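Local coordinates for probable zinc protease (Pseudomonas aeruginosa, PDB 4NNZ), which probably acts as a zinc-dependent metallopeptidase of the M16 family, forming one subunit of a heterodimeric protease, at residues Ile128-Arg133 and Ile163-Leu169; Phe148-Ala152 and Leu415-Gln419; Gly250-Pro254 and Thr408-Pro412; Val265-Arg269 and Tyr301-Asn305. All coordinates share one frame; numbering follows the deposited sequence.

Interaction 1: Ile128-Arg133 and Ile163-Leu169; sequences IKEERR and IGWMADL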
# COMPACT_ATOMS: atom_id res chain seq x y z
N ILE A 128 1.56 -15.81 -16.38
CA ILE A 128 1.30 -14.54 -15.77
C ILE A 128 2.57 -13.88 -15.35
O ILE A 128 2.75 -12.72 -15.57
CB ILE A 128 0.39 -14.72 -14.58
CG1 ILE A 128 -0.95 -15.18 -15.06
CG2 ILE A 128 0.19 -13.43 -13.84
CD1 ILE A 128 -1.83 -15.68 -13.96
N LYS A 129 3.45 -14.63 -14.74
CA LYS A 129 4.68 -14.09 -14.28
C LYS A 129 5.44 -13.62 -15.48
O LYS A 129 6.09 -12.61 -15.47
CB LYS A 129 5.48 -15.17 -13.61
CG LYS A 129 5.04 -15.48 -12.22
CD LYS A 129 6.07 -16.30 -11.52
CE LYS A 129 5.78 -17.77 -11.60
NZ LYS A 129 6.92 -18.48 -11.01
N GLU A 130 5.37 -14.42 -16.51
CA GLU A 130 6.03 -14.11 -17.72
C GLU A 130 5.46 -12.85 -18.31
O GLU A 130 6.18 -12.01 -18.74
CB GLU A 130 5.89 -15.28 -18.66
CG GLU A 130 6.35 -15.04 -20.06
CD GLU A 130 7.84 -14.92 -20.15
OE1 GLU A 130 8.48 -14.66 -19.12
OE2 GLU A 130 8.38 -15.08 -21.24
N GLU A 131 4.16 -12.72 -18.29
CA GLU A 131 3.50 -11.54 -18.78
C GLU A 131 3.93 -10.30 -18.01
O GLU A 131 4.00 -9.26 -18.57
CB GLU A 131 1.98 -11.73 -18.77
CG GLU A 131 1.16 -10.46 -18.66
CD GLU A 131 -0.29 -10.65 -18.98
OE1 GLU A 131 -0.96 -11.38 -18.25
OE2 GLU A 131 -0.78 -10.06 -19.95
N ARG A 132 4.19 -10.43 -16.73
CA ARG A 132 4.68 -9.32 -15.97
C ARG A 132 6.04 -8.84 -16.41
O ARG A 132 6.29 -7.67 -16.42
CB ARG A 132 4.74 -9.67 -14.50
CG ARG A 132 4.63 -8.46 -13.64
CD ARG A 132 5.33 -8.57 -12.32
NE ARG A 132 6.14 -7.40 -12.11
CZ ARG A 132 5.71 -6.23 -11.69
NH1 ARG A 132 4.46 -6.02 -11.39
NH2 ARG A 132 6.56 -5.27 -11.57
N ARG A 133 6.94 -9.75 -16.71
CA ARG A 133 8.23 -9.38 -17.17
C ARG A 133 8.20 -8.67 -18.49
O ARG A 133 8.83 -7.67 -18.67
CB ARG A 133 9.03 -10.63 -17.44
CG ARG A 133 9.53 -11.37 -16.25
CD ARG A 133 10.81 -12.09 -16.61
NE ARG A 133 10.68 -12.91 -17.81
CZ ARG A 133 11.33 -12.70 -18.95
NH1 ARG A 133 12.15 -11.67 -19.07
NH2 ARG A 133 11.15 -13.50 -19.96
N ILE A 163 -1.55 -6.20 -12.24
CA ILE A 163 -0.86 -7.41 -12.60
C ILE A 163 -0.33 -8.18 -11.40
O ILE A 163 -0.29 -9.37 -11.42
CB ILE A 163 0.24 -7.20 -13.65
CG1 ILE A 163 0.84 -8.53 -14.07
CG2 ILE A 163 1.36 -6.38 -13.11
CD1 ILE A 163 -0.12 -9.46 -14.74
N GLY A 164 0.04 -7.45 -10.37
CA GLY A 164 0.61 -7.98 -9.16
C GLY A 164 2.09 -7.80 -9.08
O GLY A 164 2.73 -7.77 -10.08
N TRP A 165 2.63 -7.62 -7.91
CA TRP A 165 4.07 -7.56 -7.74
C TRP A 165 4.68 -8.94 -7.91
O TRP A 165 4.08 -9.92 -7.57
CB TRP A 165 4.43 -6.98 -6.38
CG TRP A 165 3.93 -5.62 -6.08
CD1 TRP A 165 2.99 -5.29 -5.18
CD2 TRP A 165 4.36 -4.40 -6.64
NE1 TRP A 165 2.81 -3.97 -5.13
CE2 TRP A 165 3.65 -3.39 -6.03
CE3 TRP A 165 5.28 -4.07 -7.62
CZ2 TRP A 165 3.81 -2.08 -6.36
CZ3 TRP A 165 5.46 -2.79 -7.93
CH2 TRP A 165 4.73 -1.80 -7.31
N MET A 166 5.87 -9.01 -8.43
CA MET A 166 6.44 -10.28 -8.79
C MET A 166 6.62 -11.19 -7.61
O MET A 166 6.44 -12.37 -7.70
CB MET A 166 7.75 -10.11 -9.53
CG MET A 166 8.30 -11.41 -10.05
SD MET A 166 7.35 -12.18 -11.35
CE MET A 166 8.03 -11.27 -12.70
N ALA A 167 6.96 -10.60 -6.49
CA ALA A 167 7.12 -11.34 -5.29
C ALA A 167 5.83 -11.98 -4.91
O ALA A 167 5.83 -13.07 -4.43
CB ALA A 167 7.60 -10.42 -4.20
N ASP A 168 4.73 -11.29 -5.09
CA ASP A 168 3.44 -11.87 -4.81
C ASP A 168 3.04 -12.99 -5.76
O ASP A 168 2.57 -13.99 -5.35
CB ASP A 168 2.35 -10.80 -4.71
CG ASP A 168 2.69 -9.72 -3.71
OD1 ASP A 168 3.63 -9.88 -2.97
OD2 ASP A 168 2.04 -8.69 -3.69
N LEU A 169 3.26 -12.80 -7.04
CA LEU A 169 2.95 -13.80 -8.01
C LEU A 169 3.78 -15.00 -7.74
O LEU A 169 3.34 -16.10 -7.88
CB LEU A 169 3.23 -13.28 -9.40
CG LEU A 169 2.55 -11.99 -9.78
CD1 LEU A 169 3.12 -11.43 -11.05
CD2 LEU A 169 1.06 -12.14 -9.91

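Interaction 2: Phe148-Ala152 and Leu415-Gln419; sequences FKAAA and LTLAQ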
# COMPACT_ATOMS: atom_id res chain seq x y z
N PHE A 148 5.25 5.31 -10.35
CA PHE A 148 4.66 6.62 -10.18
C PHE A 148 3.38 6.49 -9.44
O PHE A 148 3.11 7.23 -8.55
CB PHE A 148 4.47 7.27 -11.55
CG PHE A 148 3.49 8.38 -11.57
CD1 PHE A 148 3.82 9.61 -11.09
CD2 PHE A 148 2.25 8.19 -12.10
CE1 PHE A 148 2.92 10.63 -11.12
CE2 PHE A 148 1.34 9.20 -12.12
CZ PHE A 148 1.68 10.42 -11.65
N LYS A 149 2.62 5.50 -9.84
CA LYS A 149 1.37 5.19 -9.22
C LYS A 149 1.48 4.76 -7.78
O LYS A 149 0.69 5.18 -6.99
CB LYS A 149 0.62 4.14 -10.03
CG LYS A 149 -0.86 4.14 -9.78
CD LYS A 149 -1.65 3.57 -10.93
CE LYS A 149 -2.98 3.01 -10.48
NZ LYS A 149 -2.93 1.55 -10.32
N ALA A 150 2.47 3.98 -7.42
CA ALA A 150 2.69 3.66 -6.05
C ALA A 150 3.01 4.86 -5.15
O ALA A 150 2.49 4.98 -4.08
CB ALA A 150 3.76 2.61 -5.94
N ALA A 151 3.88 5.74 -5.59
CA ALA A 151 4.16 6.97 -4.91
C ALA A 151 2.98 7.94 -4.85
O ALA A 151 2.81 8.62 -3.89
CB ALA A 151 5.36 7.65 -5.49
N ALA A 152 2.19 8.00 -5.90
CA ALA A 152 1.01 8.82 -5.94
C ALA A 152 -0.15 8.44 -5.04
O ALA A 152 -0.97 9.25 -4.73
CB ALA A 152 0.57 9.02 -7.36
N LEU A 415 1.01 16.92 -5.41
CA LEU A 415 1.75 16.52 -6.56
C LEU A 415 2.69 15.36 -6.36
O LEU A 415 3.44 15.33 -5.43
CB LEU A 415 2.54 17.71 -7.05
CG LEU A 415 3.59 17.45 -8.09
CD1 LEU A 415 2.94 17.21 -9.42
CD2 LEU A 415 4.52 18.62 -8.18
N THR A 416 2.63 14.40 -7.28
CA THR A 416 3.66 13.42 -7.50
C THR A 416 4.22 13.68 -8.87
O THR A 416 3.52 13.68 -9.83
CB THR A 416 3.11 12.00 -7.51
OG1 THR A 416 2.21 11.82 -6.45
CG2 THR A 416 4.17 11.03 -7.35
N LEU A 417 5.50 13.94 -8.94
CA LEU A 417 6.16 14.20 -10.18
C LEU A 417 7.28 13.21 -10.39
O LEU A 417 8.04 12.98 -9.52
CB LEU A 417 6.72 15.61 -10.17
CG LEU A 417 7.64 15.98 -11.31
CD1 LEU A 417 7.59 17.45 -11.57
CD2 LEU A 417 9.05 15.55 -11.03
N ALA A 418 7.36 12.62 -11.57
CA ALA A 418 8.42 11.69 -11.86
C ALA A 418 9.20 11.98 -13.12
O ALA A 418 8.63 12.22 -14.11
CB ALA A 418 7.88 10.30 -11.92
N GLN A 419 10.52 11.92 -13.06
CA GLN A 419 11.35 12.07 -14.23
C GLN A 419 11.76 10.71 -14.69
O GLN A 419 12.29 9.95 -13.94
CB GLN A 419 12.58 12.90 -13.92
CG GLN A 419 12.25 14.20 -13.21
CD GLN A 419 13.34 15.25 -13.23
OE1 GLN A 419 14.51 14.96 -13.17
NE2 GLN A 419 12.93 16.47 -13.27

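Interaction 3: Gly250-Pro254 and Thr408-Pro412; sequences GFNVP and TYFTP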
# COMPACT_ATOMS: atom_id res chain seq x y z
N GLY A 250 1.30 14.14 -11.50
CA GLY A 250 -0.01 13.74 -11.07
C GLY A 250 -0.52 14.50 -9.88
O GLY A 250 0.20 14.73 -8.99
N PHE A 251 -1.77 14.89 -9.88
CA PHE A 251 -2.35 15.56 -8.74
C PHE A 251 -3.46 14.77 -8.08
O PHE A 251 -4.35 14.35 -8.72
CB PHE A 251 -2.88 16.91 -9.17
CG PHE A 251 -1.81 17.90 -9.46
CD1 PHE A 251 -1.23 18.57 -8.46
CD2 PHE A 251 -1.40 18.13 -10.73
CE1 PHE A 251 -0.26 19.48 -8.71
CE2 PHE A 251 -0.42 19.03 -10.99
CZ PHE A 251 0.15 19.71 -9.97
N ASN A 252 -3.37 14.57 -6.78
CA ASN A 252 -4.39 13.82 -6.08
C ASN A 252 -5.66 14.58 -6.00
O ASN A 252 -5.68 15.71 -5.58
CB ASN A 252 -3.96 13.47 -4.67
CG ASN A 252 -2.84 12.49 -4.61
OD1 ASN A 252 -1.71 12.86 -4.56
ND2 ASN A 252 -3.16 11.24 -4.59
N VAL A 253 -6.74 13.95 -6.40
CA VAL A 253 -7.99 14.64 -6.57
C VAL A 253 -9.15 13.73 -6.30
O VAL A 253 -8.99 12.57 -6.16
CB VAL A 253 -8.16 15.24 -7.96
CG1 VAL A 253 -7.31 16.45 -8.14
CG2 VAL A 253 -7.88 14.22 -9.02
N PRO A 254 -10.33 14.28 -6.22
CA PRO A 254 -11.54 13.50 -6.10
C PRO A 254 -12.07 12.93 -7.41
O PRO A 254 -11.70 13.30 -8.47
CB PRO A 254 -12.53 14.49 -5.54
CG PRO A 254 -12.02 15.78 -5.96
CD PRO A 254 -10.56 15.67 -5.86
N THR A 408 -7.64 25.03 -6.09
CA THR A 408 -7.71 24.03 -5.08
C THR A 408 -6.76 22.89 -5.29
O THR A 408 -6.10 22.48 -4.38
CB THR A 408 -9.15 23.53 -4.98
OG1 THR A 408 -10.00 24.65 -4.79
CG2 THR A 408 -9.34 22.63 -3.84
N TYR A 409 -6.71 22.35 -6.48
CA TYR A 409 -6.02 21.10 -6.69
C TYR A 409 -4.62 21.11 -7.25
O TYR A 409 -3.88 20.21 -6.99
CB TYR A 409 -6.91 20.15 -7.43
CG TYR A 409 -8.13 19.82 -6.65
CD1 TYR A 409 -8.05 19.02 -5.55
CD2 TYR A 409 -9.34 20.33 -6.99
CE1 TYR A 409 -9.16 18.72 -4.81
CE2 TYR A 409 -10.45 20.05 -6.26
CZ TYR A 409 -10.36 19.24 -5.18
OH TYR A 409 -11.46 18.97 -4.45
N PHE A 410 -4.27 22.12 -8.00
CA PHE A 410 -2.96 22.14 -8.56
C PHE A 410 -1.97 22.76 -7.61
O PHE A 410 -1.34 23.70 -7.92
CB PHE A 410 -2.98 22.84 -9.90
CG PHE A 410 -3.84 22.15 -10.91
CD1 PHE A 410 -3.96 20.80 -10.89
CD2 PHE A 410 -4.54 22.86 -11.84
CE1 PHE A 410 -4.76 20.15 -11.78
CE2 PHE A 410 -5.33 22.22 -12.74
CZ PHE A 410 -5.44 20.85 -12.71
N THR A 411 -1.83 22.15 -6.46
CA THR A 411 -0.94 22.61 -5.45
C THR A 411 0.19 21.63 -5.33
O THR A 411 0.01 20.48 -5.58
CB THR A 411 -1.66 22.68 -4.13
OG1 THR A 411 -1.91 21.38 -3.65
CG2 THR A 411 -2.94 23.36 -4.28
N PRO A 412 1.36 22.06 -4.91
CA PRO A 412 2.48 21.16 -4.80
C PRO A 412 2.24 20.11 -3.77
O PRO A 412 2.82 19.09 -3.83
CB PRO A 412 3.61 22.06 -4.40
CG PRO A 412 3.28 23.33 -5.01
CD PRO A 412 1.80 23.45 -5.02

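Interaction 4: Val265-Arg269 and Tyr301-Asn305; sequences VNALR and YDAFN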
# COMPACT_ATOMS: atom_id res chain seq x y z
N VAL A 265 -15.48 18.06 -9.81
CA VAL A 265 -15.01 16.98 -10.63
C VAL A 265 -15.22 17.30 -12.08
O VAL A 265 -14.36 17.11 -12.88
CB VAL A 265 -15.75 15.68 -10.32
CG1 VAL A 265 -15.35 14.58 -11.27
CG2 VAL A 265 -15.48 15.24 -8.91
N ASN A 266 -16.40 17.75 -12.40
CA ASN A 266 -16.72 18.03 -13.76
C ASN A 266 -15.88 19.17 -14.28
O ASN A 266 -15.57 19.23 -15.44
CB ASN A 266 -18.20 18.24 -13.94
CG ASN A 266 -18.97 16.98 -13.75
OD1 ASN A 266 -18.43 15.91 -13.86
ND2 ASN A 266 -20.22 17.10 -13.47
N ALA A 267 -15.53 20.06 -13.38
CA ALA A 267 -14.61 21.12 -13.66
C ALA A 267 -13.23 20.60 -13.97
O ALA A 267 -12.55 21.11 -14.80
CB ALA A 267 -14.57 22.08 -12.51
N LEU A 268 -12.82 19.57 -13.28
CA LEU A 268 -11.58 18.91 -13.60
C LEU A 268 -11.54 18.23 -14.96
O LEU A 268 -10.54 18.23 -15.61
CB LEU A 268 -11.19 17.97 -12.47
CG LEU A 268 -10.67 18.68 -11.26
CD1 LEU A 268 -10.51 17.71 -10.13
CD2 LEU A 268 -9.37 19.37 -11.54
N ARG A 269 -12.63 17.62 -15.35
CA ARG A 269 -12.71 16.98 -16.64
C ARG A 269 -12.56 18.00 -17.73
O ARG A 269 -11.85 17.79 -18.67
CB ARG A 269 -14.03 16.27 -16.76
CG ARG A 269 -14.37 15.52 -15.51
CD ARG A 269 -15.71 14.84 -15.58
NE ARG A 269 -15.96 14.21 -16.85
CZ ARG A 269 -17.14 13.80 -17.24
NH1 ARG A 269 -18.17 13.95 -16.47
NH2 ARG A 269 -17.29 13.23 -18.40
N TYR A 301 -7.38 12.04 -16.92
CA TYR A 301 -8.07 12.04 -15.64
C TYR A 301 -9.30 11.17 -15.69
O TYR A 301 -10.18 11.45 -16.45
CB TYR A 301 -8.48 13.46 -15.30
CG TYR A 301 -9.41 13.60 -14.13
CD1 TYR A 301 -9.12 13.05 -12.93
CD2 TYR A 301 -10.57 14.32 -14.24
CE1 TYR A 301 -9.94 13.18 -11.87
CE2 TYR A 301 -11.41 14.46 -13.17
CZ TYR A 301 -11.07 13.88 -11.99
OH TYR A 301 -11.86 14.00 -10.91
N ASP A 302 -9.39 10.13 -14.87
CA ASP A 302 -10.60 9.34 -14.81
C ASP A 302 -11.48 9.82 -13.70
O ASP A 302 -11.13 9.73 -12.57
CB ASP A 302 -10.30 7.87 -14.60
CG ASP A 302 -11.54 7.01 -14.65
OD1 ASP A 302 -12.63 7.55 -14.61
OD2 ASP A 302 -11.43 5.79 -14.72
N ALA A 303 -12.63 10.34 -14.06
CA ALA A 303 -13.56 10.92 -13.13
C ALA A 303 -14.52 9.91 -12.58
O ALA A 303 -15.31 10.23 -11.74
CB ALA A 303 -14.32 12.02 -13.80
N PHE A 304 -14.44 8.68 -13.06
CA PHE A 304 -15.40 7.67 -12.69
C PHE A 304 -14.86 6.53 -11.85
O PHE A 304 -15.14 5.40 -12.09
CB PHE A 304 -16.14 7.15 -13.90
CG PHE A 304 -16.80 8.21 -14.67
CD1 PHE A 304 -17.99 8.70 -14.27
CD2 PHE A 304 -16.20 8.75 -15.75
CE1 PHE A 304 -18.61 9.69 -14.95
CE2 PHE A 304 -16.80 9.75 -16.44
CZ PHE A 304 -18.01 10.22 -16.04
N ASN A 305 -14.05 6.86 -10.87
CA ASN A 305 -13.55 5.91 -9.89
C ASN A 305 -14.45 5.60 -8.72
O ASN A 305 -15.26 6.37 -8.32
CB ASN A 305 -12.19 6.34 -9.37
CG ASN A 305 -11.08 6.07 -10.33
OD1 ASN A 305 -11.04 5.04 -10.97
ND2 ASN A 305 -10.17 6.98 -10.43

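Interaction 1: Ile128-Arg133 and Ile163-Leu169
I128 rests CG2 against I163 CD1, 4.1 Å away, and L169 CD2. One residue on, K129 lays its aliphatic stem across M166 at about a right angle, with CG 4.1 Å from M166 SD and also against L169 CB. The methionine chain is bent at both chi2 (68°) and chi3 (84°), which brings CE to 3.6 Å from the K129 carbonyl O. E131 brushes I163 with OE1 and also touches H51 of helix 49-56. That helix carries the inverted HXXEH signature of M16 peptidases, and E131 probably stands where the family's distal zinc-ligand glutamate is expected; the contact joins helix 118-137 to the loop and the start of helix 166-171. R132 is the central side chain. Its CG and CD run between I163, L169 CD1 and M166 CE, and NH1 then donates to G164 O at 2.8 Å, with a bent N-H...O angle of 131°. The oxygen lies off the guanidinium plane, while M166 N lies over one guanidinium face. Salt bridges from NH1 to E146 and from NH2 to D137 further fix the group. R133 offers CG to M166 CE at 3.9 Å, while its NE and NH2 both grip E130 OE1 side-on, from the same face of the carboxylate.

Interaction 2: Phe148-Ala152 and Leu415-Gln419
F148, A151 and A152 bring the C-terminal end of helix 140-152 against T416 and A418 on strand 415-422, a helix-on-sheet packing that joins helix 140-152 to the five-stranded sheet to which strand 415-422 belongs. The short axes come within 8.5 Å, and their directions differ by 156°, so helix and strand run nearly antiparallel. Apolar packing accounts for part of the interface: F148 CD1 lies 4.2 Å from A418 CB, and A151 CB meets T416 CG2 at 4.0 Å. CG of F148 is roughly anti to the backbone N (chi1 160°), which carries the ring across to the strand. The small alanine side chains let the backbones approach closely, with the CA atoms of A152 and T416 only 5.5 Å apart. Carbon-oxygen contacts add to this, and no hydrogen bond spans the two segments. The ring edge of F148 faces the carbonyl of T416, with CE1 3.4 Å from O and close to the ring plane; that same oxygen accepts a hydrogen bond from the backbone N of G250 in the neighbouring strand. The side-chain oxygen of T416, OG1, sits 3.3 Å from A152 CA and 3.4 Å from A152 CB.

Interaction 3: Gly250-Pro254 and Thr408-Pro412
The rings of F251 and F410 are turned 58° against each other with centroids 5.1 Å apart, an oblique aromatic pair. F410 CD1 lies over one face of F251, offset toward the rim and 3.7 Å from F251 CD2. The F410 backbone joins in through a CH-pi contact, its CA lying 4.1 Å from the F251 centroid and 24° off the ring normal. The F251 edge is directed at a different atom: CE1 stands 3.3 Å from T411 O, near the ring plane, while CD1 approaches Y409 O obliquely. F410 is the centre of an inverse gamma turn, closed by a weak bond from T411 N to Y409 O, and the bend just after helix 399-409 sets Y409 O, F410 CA and T411 O around one phenyl ring. The chain then runs into strand 415-422, which pairs with strand 246-253, so the turn packs on the sheet strand beside which its own chain continues. Helix 325-341 touches F251 and F410 through L336. Y409 is placed by chi1 -63°, with CG anti to the carbonyl carbon, and reaches along the strand end: V253 CG1 meets CD1 at 3.7 Å and P254 CD meets CE1 at 3.5 Å, both on one side of the ring plane, with T408 CG2 over the other face. N252 turns its amide to R234 and A152.

Interaction 4: Val265-Arg269 and Tyr301-Asn305
One face of the R269 guanidinium carries F304 CZ, 3.5 Å above the plane and offset toward the rim. The two planes stand 74° apart, so the phenylalanine presents a ring corner to the cation and the pair is not a parallel stack. The Y301 ring has R269 CG and V265 O at its edge, close to its plane, whereas L268 CB comes in obliquely, 3.6 Å from CE2. A303 N, two residues on, lies over the centre of one Y301 face. The hydroxyl end passes V265 CG1 at 3.6 Å and hydrogen-bonds to P254 O, just beyond strand 246-253, which satisfies the phenol. This is the packing of helix 262-276 against the connection of a beta hairpin: strands 294-301 and 309-317 are antiparallel neighbours in the five-stranded sheet, and 301-305 opens the link between them. A303 points its methyl at the helix, touching R269 CD at 3.6 Å and V265 CG1 at 3.7 Å. An Asx turn, in which D302 OD1 accepts from F304 N, shapes the loop that brings F304 round to the arginine. R269 itself bends at chi3 (42°) to fold over A303. Its NH1 donates to N266 OD1 at 3.3 Å, nearly straight at 158°; the acceptor lies in the guanidinium plane, but the donor stands above the amide plane. NH1 also makes a salt bridge to D390 of helix 386-396, which probably helps hold the cation against F304.

Overall arrangement
From the N terminus, helix 118-137 opens interaction 1, which closes a short loop at 163-169. Before it closes, helix 140-152 starts interaction 2, so the two contacts cross; their nearest atoms are about 5 Å apart without touching. Interaction 2 closes only at strand 415-422, closing a loop of some 260 residues. Nested inside it is interaction 3, from strand 246-253 to the end of helix 399-409, and nested inside that is interaction 4, between helix 262-276 and the loop after strand 294-301. Interactions 2 and 3 meet through neighbouring sheet strands, and 3 and 4 through the P254-Y301 hydrogen bond and V253 packing on L268 and Y301, linking N-terminal helices to the five-stranded sheet and its helical layer.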